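Long-range contacts in methylocystis parvus OBBP MbnE (Methylocystis parvus OBBP, PDB 5ICQ), which probably binds the copper-chelating peptide methanobactin in the periplasm, as a solute-binding protein of family 5 that takes part in methanobactin transport: residues Lys62-Thr73 against Phe257-Phe268; Ala135-Ile143 against Pro221-Val229. All coordinates share one frame; numbering follows the deposited sequence.

Interaction 1 of 2, residues Lys62-Thr73 against Phe257-Phe268; sequences KGGRLRVGLPGT and FYNFDEIDLQYF. With SO4 (sulfate ion), chain B.
R65 and E262 meet through different first torsions. R65 has CG trans to its backbone N (chi1 171°) and bends at chi3; E262 has CG trans to its carbonyl carbon (chi1 -73°) and runs extended. The guanidinium edge then reaches one carboxylate oxygen. OE2 of E262 takes the salt bridge from R65, with NE donating at 2.9 Å in the guanidinium plane; the NH2 approach is doubtfully short. The two planes are turned 60° apart. A sulfate, probably from the crystallisation liquor, accepts from R65 NH1 and NH2 through O4 and is also held by R237. A water links R65 NH1 to D264 OD2.

Residues 65-71 and 262-268 are parallel neighbours in one sheet. Backbone bonds alternate between them, such as D264 N to L66 O at 2.8 Å. On the face carrying L66, V68 and L70, L66 CB sits over the centre of the ring of F260, just before the strand, 3.6 Å from its centroid. L70 CB lies over a face of Y267, toward the rim. At the start, K62 NZ donates to N259 OD1 at 2.6 Å.

Strand 65-71 is one of two edge strands of its four-stranded sheet. Strand 237-242 flanks 262-268 on its other side, and its R237 forms a salt bridge with D264 OD1. Helix 271-279 packs on P71 and F268.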
loop_
_atom_site.group_PDB
_atom_site.type_symbol
_atom_site.label_atom_id
_atom_site.label_comp_id
_atom_site.label_asym_id
_atom_site.label_seq_id
_atom_site.Cartn_x
_atom_site.Cartn_y
_atom_site.Cartn_z
ATOM N N LYS A 62 6.777 -18.013 24.428
ATOM C CA LYS A 62 5.368 -18.300 24.174
ATOM C C LYS A 62 4.522 -18.036 25.413
ATOM O O LYS A 62 4.951 -18.306 26.540
ATOM C CB LYS A 62 5.181 -19.751 23.732
ATOM C CG LYS A 62 6.085 -20.163 22.585
ATOM C CD LYS A 62 5.693 -19.484 21.274
ATOM C CE LYS A 62 6.669 -19.849 20.151
ATOM N NZ LYS A 62 6.364 -19.153 18.863
ATOM N N GLY A 63 3.316 -17.521 25.198
ATOM C CA GLY A 63 2.355 -17.319 26.265
ATOM C C GLY A 63 1.790 -15.912 26.268
ATOM O O GLY A 63 2.267 -15.011 25.579
ATOM N N GLY A 64 0.742 -15.747 27.069
ATOM C CA GLY A 64 0.186 -14.440 27.346
ATOM C C GLY A 64 -0.875 -14.010 26.348
ATOM O O GLY A 64 -1.069 -14.608 25.286
ATOM N N ARG A 65 -1.585 -12.942 26.713
ATOM C CA ARG A 65 -2.618 -12.357 25.871
ATOM C C ARG A 65 -2.159 -10.994 25.372
ATOM O O ARG A 65 -1.787 -10.131 26.174
ATOM C CB ARG A 65 -3.935 -12.210 26.637
ATOM C CG ARG A 65 -5.002 -11.395 25.893
ATOM C CD ARG A 65 -6.341 -11.332 26.655
ATOM N NE ARG A 65 -6.979 -12.643 26.771
ATOM C CZ ARG A 65 -8.266 -12.828 27.049
ATOM N NH1 ARG A 65 -9.060 -11.780 27.231
ATOM N NH2 ARG A 65 -8.767 -14.060 27.139
ATOM N N LEU A 66 -2.190 -10.796 24.057
ATOM C CA LEU A 66 -1.962 -9.470 23.485
ATOM C C LEU A 66 -3.296 -8.755 23.338
ATOM O O LEU A 66 -4.246 -9.319 22.791
ATOM C CB LEU A 66 -1.279 -9.563 22.120
ATOM C CG LEU A 66 -1.098 -8.261 21.324
ATOM C CD1 LEU A 66 -0.090 -7.319 22.013
ATOM C CD2 LEU A 66 -0.661 -8.579 19.892
ATOM N N ARG A 67 -3.370 -7.514 23.820
ATOM C CA ARG A 67 -4.565 -6.698 23.660
ATOM C C ARG A 67 -4.286 -5.667 22.578
ATOM O O ARG A 67 -3.451 -4.768 22.764
ATOM C CB ARG A 67 -4.979 -6.024 24.968
ATOM C CG ARG A 67 -5.551 -6.980 26.018
ATOM C CD ARG A 67 -4.452 -7.531 26.904
ATOM N NE ARG A 67 -3.571 -6.461 27.355
ATOM C CZ ARG A 67 -3.833 -5.645 28.370
ATOM N NH1 ARG A 67 -4.954 -5.783 29.068
ATOM N NH2 ARG A 67 -2.964 -4.692 28.687
ATOM N N VAL A 68 -4.998 -5.810 21.462
ATOM C CA VAL A 68 -4.884 -4.975 20.273
ATOM C C VAL A 68 -6.119 -4.089 20.189
ATOM O O VAL A 68 -7.237 -4.542 20.465
ATOM C CB VAL A 68 -4.761 -5.865 19.017
ATOM C CG1 VAL A 68 -4.985 -5.066 17.750
ATOM C CG2 VAL A 68 -3.407 -6.556 18.991
ATOM N N GLY A 69 -5.917 -2.825 19.832
ATOM C CA GLY A 69 -7.025 -1.898 19.682
ATOM C C GLY A 69 -7.085 -1.295 18.292
ATOM O O GLY A 69 -6.071 -0.840 17.750
ATOM N N LEU A 70 -8.275 -1.271 17.710
ATOM C CA LEU A 70 -8.479 -0.803 16.352
ATOM C C LEU A 70 -9.619 0.201 16.317
ATOM O O LEU A 70 -10.582 0.081 17.081
ATOM C CB LEU A 70 -8.808 -1.975 15.413
ATOM C CG LEU A 70 -7.672 -2.965 15.170
ATOM C CD1 LEU A 70 -8.179 -4.213 14.452
ATOM C CD2 LEU A 70 -6.554 -2.281 14.375
ATOM N N PRO A 71 -9.543 1.198 15.441
ATOM C CA PRO A 71 -10.651 2.146 15.312
ATOM C C PRO A 71 -11.751 1.579 14.430
ATOM O O PRO A 71 -11.516 0.734 13.563
ATOM C CB PRO A 71 -9.987 3.363 14.659
ATOM C CG PRO A 71 -8.946 2.754 13.776
ATOM C CD PRO A 71 -8.465 1.486 14.481
ATOM N N GLY A 72 -12.970 2.053 14.661
ATOM C CA GLY A 72 -14.069 1.655 13.803
ATOM C C GLY A 72 -14.837 0.458 14.316
ATOM O O GLY A 72 -15.025 0.301 15.528
ATOM N N THR A 73 -15.298 -0.397 13.406
ATOM C CA THR A 73 -16.153 -1.510 13.788
ATOM C C THR A 73 -15.983 -2.634 12.773
ATOM O O THR A 73 -15.221 -2.519 11.812
ATOM C CB THR A 73 -17.617 -1.064 13.887
ATOM O OG1 THR A 73 -18.401 -2.114 14.466
ATOM C CG2 THR A 73 -18.164 -0.724 12.508
ATOM N N PHE A 257 7.370 -16.771 14.958
ATOM C CA PHE A 257 6.137 -16.005 14.846
ATOM C C PHE A 257 5.064 -16.647 15.714
ATOM O O PHE A 257 5.154 -17.820 16.076
ATOM C CB PHE A 257 5.660 -15.948 13.389
ATOM C CG PHE A 257 6.571 -15.173 12.478
ATOM C CD1 PHE A 257 6.705 -13.794 12.616
ATOM C CD2 PHE A 257 7.294 -15.816 11.480
ATOM C CE1 PHE A 257 7.535 -13.075 11.767
ATOM C CE2 PHE A 257 8.126 -15.099 10.621
ATOM C CZ PHE A 257 8.249 -13.732 10.765
ATOM N N TYR A 258 4.040 -15.856 16.042
ATOM C CA TYR A 258 2.834 -16.325 16.729
ATOM C C TYR A 258 3.160 -16.823 18.139
ATOM O O TYR A 258 3.016 -17.996 18.482
ATOM C CB TYR A 258 2.129 -17.417 15.920
ATOM C CG TYR A 258 2.109 -17.138 14.450
ATOM C CD1 TYR A 258 1.447 -16.024 13.940
ATOM C CD2 TYR A 258 2.737 -18.000 13.566
ATOM C CE1 TYR A 258 1.418 -15.787 12.578
ATOM C CE2 TYR A 258 2.719 -17.770 12.217
ATOM C CZ TYR A 258 2.065 -16.671 11.726
ATOM O OH TYR A 258 2.060 -16.463 10.367
ATOM N N ASN A 259 3.574 -15.876 18.960
ATOM C CA ASN A 259 4.081 -16.192 20.286
ATOM C C ASN A 259 3.051 -16.036 21.386
ATOM O O ASN A 259 3.089 -16.793 22.368
ATOM C CB ASN A 259 5.300 -15.318 20.557
ATOM C CG ASN A 259 6.337 -15.499 19.480
ATOM O OD1 ASN A 259 6.748 -16.632 19.214
ATOM N ND2 ASN A 259 6.692 -14.419 18.784
ATOM N N PHE A 260 2.126 -15.092 21.240
ATOM C CA PHE A 260 1.070 -14.933 22.227
ATOM C C PHE A 260 0.138 -16.134 22.189
ATOM O O PHE A 260 -0.145 -16.688 21.122
ATOM C CB PHE A 260 0.285 -13.648 21.965
ATOM C CG PHE A 260 1.136 -12.414 21.997
ATOM C CD1 PHE A 260 1.570 -11.903 23.206
ATOM C CD2 PHE A 260 1.511 -11.774 20.816
ATOM C CE1 PHE A 260 2.365 -10.771 23.257
ATOM C CE2 PHE A 260 2.309 -10.640 20.854
ATOM C CZ PHE A 260 2.738 -10.139 22.082
ATOM N N ASP A 261 -0.340 -16.541 23.370
ATOM C CA ASP A 261 -1.314 -17.626 23.421
ATOM C C ASP A 261 -2.691 -17.150 22.983
ATOM O O ASP A 261 -3.485 -17.943 22.464
ATOM C CB ASP A 261 -1.378 -18.224 24.830
ATOM C CG ASP A 261 -0.203 -19.164 25.130
ATOM O OD1 ASP A 261 0.530 -19.548 24.187
ATOM O OD2 ASP A 261 -0.023 -19.540 26.310
ATOM N N GLU A 262 -2.977 -15.862 23.154
ATOM C CA GLU A 262 -4.264 -15.286 22.797
ATOM C C GLU A 262 -4.047 -13.881 22.271
ATOM O O GLU A 262 -3.155 -13.166 22.731
ATOM C CB GLU A 262 -5.224 -15.210 24.001
ATOM C CG GLU A 262 -5.801 -16.545 24.437
ATOM C CD GLU A 262 -6.347 -16.504 25.850
ATOM O OE1 GLU A 262 -6.197 -17.511 26.571
ATOM O OE2 GLU A 262 -6.911 -15.460 26.244
ATOM N N ILE A 263 -4.886 -13.486 21.318
ATOM C CA ILE A 263 -4.887 -12.131 20.781
ATOM C C ILE A 263 -6.313 -11.609 20.866
ATOM O O ILE A 263 -7.218 -12.186 20.253
ATOM C CB ILE A 263 -4.400 -12.074 19.329
ATOM C CG1 ILE A 263 -2.996 -12.682 19.216
ATOM C CG2 ILE A 263 -4.437 -10.610 18.839
ATOM C CD1 ILE A 263 -2.600 -13.006 17.798
ATOM N N ASP A 264 -6.510 -10.517 21.599
ATOM C CA ASP A 264 -7.831 -9.914 21.765
ATOM C C ASP A 264 -7.869 -8.612 20.979
ATOM O O ASP A 264 -7.211 -7.632 21.355
ATOM C CB ASP A 264 -8.141 -9.680 23.242
ATOM C CG ASP A 264 -9.563 -9.167 23.469
ATOM O OD1 ASP A 264 -10.432 -9.391 22.596
ATOM O OD2 ASP A 264 -9.810 -8.543 24.521
ATOM N N LEU A 265 -8.618 -8.608 19.877
ATOM C CA LEU A 265 -8.739 -7.439 19.011
ATOM C C LEU A 265 -10.000 -6.684 19.411
ATOM O O LEU A 265 -11.113 -7.158 19.167
ATOM C CB LEU A 265 -8.798 -7.838 17.536
ATOM C CG LEU A 265 -7.545 -8.533 16.983
ATOM C CD1 LEU A 265 -7.690 -10.048 17.044
ATOM C CD2 LEU A 265 -7.235 -8.083 15.564
ATOM N N GLN A 266 -9.828 -5.509 20.009
ATOM C CA GLN A 266 -10.945 -4.697 20.484
ATOM C C GLN A 266 -11.128 -3.483 19.587
ATOM O O GLN A 266 -10.151 -2.829 19.210
ATOM C CB GLN A 266 -10.720 -4.223 21.918
ATOM C CG GLN A 266 -10.412 -5.308 22.921
ATOM C CD GLN A 266 -10.118 -4.722 24.289
ATOM O OE1 GLN A 266 -10.508 -3.595 24.579
ATOM N NE2 GLN A 266 -9.429 -5.481 25.132
ATOM N N TYR A 267 -12.384 -3.173 19.271
ATOM C CA TYR A 267 -12.722 -2.082 18.371
ATOM C C TYR A 267 -13.274 -0.901 19.160
ATOM O O TYR A 267 -14.025 -1.081 20.124
ATOM C CB TYR A 267 -13.725 -2.547 17.305
ATOM C CG TYR A 267 -13.040 -3.306 16.186
ATOM C CD1 TYR A 267 -12.615 -4.621 16.367
ATOM C CD2 TYR A 267 -12.791 -2.701 14.965
ATOM C CE1 TYR A 267 -11.975 -5.309 15.357
ATOM C CE2 TYR A 267 -12.148 -3.385 13.944
ATOM C CZ TYR A 267 -11.750 -4.694 14.151
ATOM O OH TYR A 267 -11.114 -5.375 13.141
ATOM N N PHE A 268 -12.889 0.305 18.741
ATOM C CA PHE A 268 -13.183 1.527 19.477
ATOM C C PHE A 268 -13.816 2.558 18.552
ATOM O O PHE A 268 -13.384 2.726 17.408
ATOM C CB PHE A 268 -11.910 2.122 20.121
ATOM C CG PHE A 268 -11.392 1.326 21.293
ATOM C CD1 PHE A 268 -10.564 0.233 21.095
ATOM C CD2 PHE A 268 -11.742 1.669 22.594
ATOM C CE1 PHE A 268 -10.094 -0.503 22.177
ATOM C CE2 PHE A 268 -11.278 0.938 23.680
ATOM C CZ PHE A 268 -10.454 -0.154 23.469
HETATM S S SO4 B . -12.467 -13.286 28.086
HETATM O O1 SO4 B . -13.171 -14.440 27.541
HETATM O O2 SO4 B . -13.261 -12.074 27.923
HETATM O O3 SO4 B . -12.203 -13.483 29.509
HETATM O O4 SO4 B . -11.207 -13.143 27.373
HETATM O O HOH W 1 -8.737 -8.964 26.961
#

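Interaction 2 of 2, residues Ala135-Ile143 against Pro221-Val229; sequences AHFSDGKPI and PLGSGPYVV
A type I beta turn, F137 to G140, meets the loop that leads into strand 227-233. The turn lies between strand 126-131 and helix 145-158. One direct hydrogen bond joins the segments: S138 N donates to G223 O at 2.9 Å, in the carbonyl plane. A water bonded to S138 OG and G223 N makes a second, indirect link.

A chi1 of -176° swings L222 CG away from its own N and carries both methyls to the turn. CD1 meets S138 OG at 3.1 Å. CD2 lies 3.8 Å from F137 CB and 3.3 Å from D139 OD2. The D139 and L222 side chains cross at about a right angle. V228 CG1 packs on S138 CB. S224 CB touches I143 CD1 at 3.7 Å.

The turn is also braced from within. F137 O accepts from H136 ND1 and G140 N, which approach from opposite faces of its plane. D139 OD1 accepts from K141 N, forming an Asx turn.

D139 OD2 bonds to H206 and S224 OG to Q97, so both polar ends are satisfied beyond the two segments. The chemistry implies a mixed contact: leucine methyls pack against polar groups bonded elsewhere, while one backbone bond and one water supply the polar links.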
loop_
_atom_site.group_PDB
_atom_site.type_symbol
_atom_site.label_atom_id
_atom_site.label_comp_id
_atom_site.label_asym_id
_atom_site.label_seq_id
_atom_site.Cartn_x
_atom_site.Cartn_y
_atom_site.Cartn_z
ATOM N N ALA A 135 0.195 -30.591 6.162
ATOM C CA ALA A 135 -0.729 -29.475 6.344
ATOM C C ALA A 135 -2.144 -29.962 6.637
ATOM O O ALA A 135 -2.653 -30.866 5.967
ATOM C CB ALA A 135 -0.741 -28.594 5.090
ATOM N N HIS A 136 -2.794 -29.339 7.624
ATOM C CA HIS A 136 -4.188 -29.659 7.920
ATOM C C HIS A 136 -4.903 -28.435 8.466
ATOM O O HIS A 136 -4.279 -27.524 9.016
ATOM C CB HIS A 136 -4.329 -30.836 8.904
ATOM C CG HIS A 136 -3.626 -30.652 10.213
ATOM N ND1 HIS A 136 -4.121 -29.857 11.228
ATOM C CD2 HIS A 136 -2.490 -31.214 10.697
ATOM C CE1 HIS A 136 -3.304 -29.914 12.267
ATOM N NE2 HIS A 136 -2.306 -30.729 11.969
ATOM N N PHE A 137 -6.224 -28.414 8.290
ATOM C CA PHE A 137 -7.018 -27.358 8.895
ATOM C C PHE A 137 -7.087 -27.586 10.401
ATOM O O PHE A 137 -6.646 -28.618 10.921
ATOM C CB PHE A 137 -8.416 -27.301 8.265
ATOM C CG PHE A 137 -8.402 -26.987 6.793
ATOM C CD1 PHE A 137 -8.541 -27.996 5.843
ATOM C CD2 PHE A 137 -8.218 -25.682 6.356
ATOM C CE1 PHE A 137 -8.524 -27.699 4.486
ATOM C CE2 PHE A 137 -8.189 -25.383 5.001
ATOM C CZ PHE A 137 -8.330 -26.383 4.070
ATOM N N SER A 138 -7.642 -26.606 11.112
ATOM C CA SER A 138 -7.588 -26.664 12.565
ATOM C C SER A 138 -8.528 -27.705 13.156
ATOM O O SER A 138 -8.447 -27.959 14.362
ATOM C CB SER A 138 -7.873 -25.282 13.162
ATOM O OG SER A 138 -9.228 -24.927 13.010
ATOM N N ASP A 139 -9.405 -28.311 12.355
ATOM C CA ASP A 139 -10.173 -29.459 12.809
ATOM C C ASP A 139 -9.447 -30.774 12.556
ATOM O O ASP A 139 -9.995 -31.834 12.859
ATOM C CB ASP A 139 -11.562 -29.491 12.153
ATOM C CG ASP A 139 -11.513 -29.497 10.628
ATOM O OD1 ASP A 139 -10.416 -29.601 10.032
ATOM O OD2 ASP A 139 -12.599 -29.391 10.016
ATOM N N GLY A 140 -8.221 -30.718 12.034
ATOM C CA GLY A 140 -7.437 -31.892 11.733
ATOM C C GLY A 140 -7.561 -32.411 10.311
ATOM O O GLY A 140 -6.774 -33.283 9.922
ATOM N N LYS A 141 -8.522 -31.914 9.528
ATOM C CA LYS A 141 -8.709 -32.410 8.163
ATOM C C LYS A 141 -7.509 -32.042 7.293
ATOM O O LYS A 141 -7.130 -30.867 7.236
ATOM C CB LYS A 141 -9.986 -31.833 7.549
ATOM C CG LYS A 141 -10.491 -32.592 6.322
ATOM C CD LYS A 141 -11.345 -33.795 6.750
ATOM C CE LYS A 141 -11.659 -34.737 5.587
ATOM N NZ LYS A 141 -12.759 -34.252 4.714
ATOM N N PRO A 142 -6.903 -33.002 6.591
ATOM C CA PRO A 142 -5.756 -32.679 5.728
ATOM C C PRO A 142 -6.130 -31.700 4.628
ATOM O O PRO A 142 -7.227 -31.747 4.073
ATOM C CB PRO A 142 -5.360 -34.039 5.136
ATOM C CG PRO A 142 -5.853 -35.045 6.130
ATOM C CD PRO A 142 -7.124 -34.457 6.701
ATOM N N ILE A 143 -5.197 -30.810 4.309
ATOM C CA ILE A 143 -5.336 -29.962 3.131
ATOM C C ILE A 143 -4.922 -30.759 1.898
ATOM O O ILE A 143 -3.853 -31.383 1.883
ATOM C CB ILE A 143 -4.483 -28.692 3.277
ATOM C CG1 ILE A 143 -4.848 -27.954 4.568
ATOM C CG2 ILE A 143 -4.644 -27.803 2.038
ATOM C CD1 ILE A 143 -4.097 -26.609 4.766
ATOM N N PRO A 221 -14.941 -18.922 11.422
ATOM C CA PRO A 221 -14.489 -19.587 10.199
ATOM C C PRO A 221 -13.362 -20.571 10.462
ATOM O O PRO A 221 -12.543 -20.397 11.366
ATOM C CB PRO A 221 -13.992 -18.419 9.343
ATOM C CG PRO A 221 -13.424 -17.469 10.378
ATOM C CD PRO A 221 -14.352 -17.578 11.571
ATOM N N LEU A 222 -13.316 -21.607 9.628
ATOM C CA LEU A 222 -12.276 -22.622 9.724
ATOM C C LEU A 222 -11.091 -22.245 8.845
ATOM O O LEU A 222 -11.249 -22.008 7.638
ATOM C CB LEU A 222 -12.816 -23.993 9.308
ATOM C CG LEU A 222 -11.761 -25.094 9.500
ATOM C CD1 LEU A 222 -11.581 -25.368 10.978
ATOM C CD2 LEU A 222 -12.109 -26.378 8.756
ATOM N N GLY A 223 -9.905 -22.208 9.446
ATOM C CA GLY A 223 -8.683 -22.038 8.684
ATOM C C GLY A 223 -7.636 -23.066 9.061
ATOM O O GLY A 223 -7.956 -24.073 9.703
ATOM N N SER A 224 -6.385 -22.841 8.649
ATOM C CA SER A 224 -5.289 -23.753 8.951
ATOM C C SER A 224 -4.164 -23.082 9.724
ATOM O O SER A 224 -3.123 -23.706 9.923
ATOM C CB SER A 224 -4.721 -24.366 7.666
ATOM O OG SER A 224 -4.202 -23.351 6.814
ATOM N N GLY A 225 -4.349 -21.837 10.169
ATOM C CA GLY A 225 -3.270 -21.067 10.746
ATOM C C GLY A 225 -3.068 -21.322 12.229
ATOM O O GLY A 225 -3.723 -22.171 12.867
ATOM N N PRO A 226 -2.115 -20.580 12.801
ATOM C CA PRO A 226 -1.730 -20.807 14.204
ATOM C C PRO A 226 -2.806 -20.500 15.224
ATOM O O PRO A 226 -2.685 -20.968 16.362
ATOM C CB PRO A 226 -0.533 -19.866 14.389
ATOM C CG PRO A 226 -0.723 -18.806 13.328
ATOM C CD PRO A 226 -1.246 -19.585 12.149
ATOM N N TYR A 227 -3.817 -19.706 14.889
ATOM C CA TYR A 227 -4.865 -19.333 15.827
ATOM C C TYR A 227 -6.227 -19.746 15.301
ATOM O O TYR A 227 -6.466 -19.758 14.091
ATOM C CB TYR A 227 -4.899 -17.814 16.088
ATOM C CG TYR A 227 -3.644 -17.305 16.743
ATOM C CD1 TYR A 227 -3.493 -17.339 18.129
ATOM C CD2 TYR A 227 -2.591 -16.820 15.975
ATOM C CE1 TYR A 227 -2.314 -16.877 18.734
ATOM C CE2 TYR A 227 -1.418 -16.366 16.566
ATOM C CZ TYR A 227 -1.291 -16.392 17.941
ATOM O OH TYR A 227 -0.116 -15.956 18.514
ATOM N N VAL A 228 -7.125 -20.052 16.228
ATOM C CA VAL A 228 -8.533 -20.243 15.906
ATOM C C VAL A 228 -9.331 -19.092 16.500
ATOM O O VAL A 228 -8.896 -18.407 17.438
ATOM C CB VAL A 228 -9.072 -21.592 16.420
ATOM C CG1 VAL A 228 -8.203 -22.731 15.922
ATOM C CG2 VAL A 228 -9.150 -21.591 17.948
ATOM N N VAL A 229 -10.516 -18.874 15.936
ATOM C CA VAL A 229 -11.420 -17.843 16.437
ATOM C C VAL A 229 -12.164 -18.418 17.637
ATOM O O VAL A 229 -12.958 -19.353 17.500
ATOM C CB VAL A 229 -12.390 -17.365 15.354
ATOM C CG1 VAL A 229 -13.371 -16.364 15.945
ATOM C CG2 VAL A 229 -11.623 -16.736 14.213
HETATM O O HOH W 2 -9.291 -22.279 12.366
#

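The centres of interactions 1 and 2 lie about 19 Å apart, on the same side of the chain's centre. Along the sequence, both segments of interaction 2 fall between 62-73 and 257-268. The four-stranded mixed sheet connects them. Its order is 65-71, 262-268, 237-242, 227-233, so interaction 1 holds one edge and interaction 2 includes the start of the opposite edge strand. The two also touch: Y227 OH lies 2.7 Å from F260 O, a probable hydrogen bond, and Y258 packs on P226. Interaction 1 pairs two strands of the sheet, and interaction 2 joins the approach to its other edge strand to the turn after strand 126-131 of the antiparallel sheet.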